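Local coordinates for SWD1-like protein (Myceliophthora thermophila, PDB 6E29) that probably serves as the seven-bladed WD-repeat beta-propeller subunit of COMPASS, a histone H3 methyltransferase complex, at residues E165-A168 against K169-K173. Numbering follows the deposited sequence.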
loop_
_atom_site.group_PDB
_atom_site.type_symbol
_atom_site.label_atom_id
_atom_site.label_comp_id
_atom_site.label_asym_id
_atom_site.label_seq_id
_atom_site.Cartn_x
_atom_site.Cartn_y
_atom_site.Cartn_z
ATOM N N GLU B 165 -9.598 -32.238 -6.164
ATOM C CA GLU B 165 -8.217 -31.885 -6.493
ATOM C C GLU B 165 -8.155 -30.706 -7.466
ATOM O O GLU B 165 -7.360 -29.778 -7.289
ATOM C CB GLU B 165 -7.487 -33.108 -7.072
ATOM C CG GLU B 165 -6.085 -32.775 -7.545
ATOM C CD GLU B 165 -5.408 -33.906 -8.281
ATOM O OE1 GLU B 165 -5.759 -35.084 -8.032
ATOM O OE2 GLU B 165 -4.504 -33.612 -9.098
ATOM N N LYS B 166 -8.981 -30.725 -8.512
ATOM C CA LYS B 166 -8.851 -29.674 -9.513
ATOM C C LYS B 166 -9.410 -28.361 -8.974
ATOM O O LYS B 166 -8.842 -27.284 -9.211
ATOM C CB LYS B 166 -9.538 -30.110 -10.824
ATOM C CG LYS B 166 -9.986 -28.966 -11.757
ATOM C CD LYS B 166 -8.855 -28.519 -12.733
ATOM C CE LYS B 166 -9.273 -27.304 -13.607
ATOM N NZ LYS B 166 -8.153 -26.634 -14.360
ATOM N N GLN B 167 -10.506 -28.434 -8.220
ATOM C CA GLN B 167 -11.072 -27.244 -7.617
ATOM C C GLN B 167 -10.079 -26.610 -6.652
ATOM O O GLN B 167 -9.925 -25.383 -6.615
ATOM C CB GLN B 167 -12.360 -27.591 -6.888
ATOM C CG GLN B 167 -13.052 -26.329 -6.357
ATOM C CD GLN B 167 -14.348 -26.684 -5.678
ATOM O OE1 GLN B 167 -14.369 -27.436 -4.705
ATOM N NE2 GLN B 167 -15.438 -26.147 -6.193
ATOM N N ALA B 168 -9.422 -27.432 -5.831
ATOM C CA ALA B 168 -8.447 -26.883 -4.890
ATOM C C ALA B 168 -7.310 -26.194 -5.626
ATOM O O ALA B 168 -6.878 -25.107 -5.231
ATOM C CB ALA B 168 -7.906 -27.995 -3.994
ATOM N N LYS B 169 -6.773 -26.845 -6.665
ATOM C CA LYS B 169 -5.723 -26.231 -7.481
ATOM C C LYS B 169 -6.168 -24.873 -8.015
ATOM O O LYS B 169 -5.396 -23.903 -8.001
ATOM C CB LYS B 169 -5.360 -27.173 -8.635
ATOM C CG LYS B 169 -4.146 -26.748 -9.475
ATOM C CD LYS B 169 -3.676 -27.893 -10.444
ATOM C CE LYS B 169 -4.212 -27.657 -11.876
ATOM N NZ LYS B 169 -4.345 -26.166 -12.145
ATOM N N GLU B 170 -7.423 -24.769 -8.456
ATOM C CA GLU B 170 -7.905 -23.497 -8.997
ATOM C C GLU B 170 -8.066 -22.443 -7.908
ATOM O O GLU B 170 -7.693 -21.284 -8.118
ATOM C CB GLU B 170 -9.238 -23.677 -9.735
ATOM C CG GLU B 170 -9.180 -24.442 -11.104
ATOM C CD GLU B 170 -8.027 -23.994 -12.033
ATOM O OE1 GLU B 170 -7.098 -24.819 -12.286
ATOM O OE2 GLU B 170 -8.044 -22.819 -12.498
ATOM N N ASP B 171 -8.670 -22.816 -6.768
ATOM C CA ASP B 171 -8.826 -21.890 -5.647
ATOM C C ASP B 171 -7.479 -21.348 -5.214
ATOM O O ASP B 171 -7.373 -20.189 -4.783
ATOM C CB ASP B 171 -9.479 -22.587 -4.453
ATOM C CG ASP B 171 -10.934 -22.916 -4.682
ATOM O OD1 ASP B 171 -11.508 -22.467 -5.699
ATOM O OD2 ASP B 171 -11.508 -23.622 -3.830
ATOM N N ALA B 172 -6.447 -22.181 -5.310
ATOM C CA ALA B 172 -5.109 -21.791 -4.880
ATOM C C ALA B 172 -4.487 -20.746 -5.793
ATOM O O ALA B 172 -3.488 -20.131 -5.419
ATOM C CB ALA B 172 -4.215 -23.042 -4.804
ATOM N N LYS B 173 -5.034 -20.531 -6.985
ATOM C CA LYS B 173 -4.490 -19.461 -7.803
ATOM C C LYS B 173 -4.900 -18.097 -7.313
ATOM O O LYS B 173 -4.357 -17.095 -7.792
ATOM C CB LYS B 173 -4.921 -19.642 -9.244
ATOM C CG LYS B 173 -4.349 -20.915 -9.834
ATOM C CD LYS B 173 -4.939 -21.191 -11.214
ATOM C CE LYS B 173 -4.302 -22.432 -11.830
ATOM N NZ LYS B 173 -4.921 -22.662 -13.166
#
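K166 and E170, one helical turn apart, form a salt bridge on the surface of helix 161-171, with K166 NZ 3.0 Å from E170 OE1. A bend at chi2 (87°) carries CE and NZ of the lysine alongside E170, and NZ reaches OE1 from above the carboxylate plane. In E170, CG stands anti to the carbonyl carbon (chi1 -71°), which sets it 3.4 Å from K166 O; the turn at chi2 then presents the carboxylate to the lysine ends. K169 rests its CB 3.5 Å from K166 O and curls its chain round to bring NZ to the same acid oxygen nearly along the C-O bond, 3.1 Å from E170 OE1. K173 completes the cluster, its NZ on the syn side of the carboxylate, 3.2 Å from both E170 OE1 and E170 OE2. Beneath this network run the backbone bonds from the amides of K169, E170, D171 and A172 to the carbonyls four residues earlier; that from D171 N to Q167 O is nearly straight (171°). A168 O takes A172 N at 3.0 Å and also touches A172 CB, 3.4 Å away. Q167 OE1 hydrogen-bonds T159 OG1 and D171 OD2 makes a salt bridge with R154 NE, tying the helix to the segment that precedes it. The helix projects from the rim of the propeller, between the strands 144-147 and 176-181 of successive blades. Three ammonium groups sharing one carboxylate should hold E170 ionised and fix its rotation, while OE1, bridging K166 and K169, lets their NZ atoms lie 4.4 Å apart.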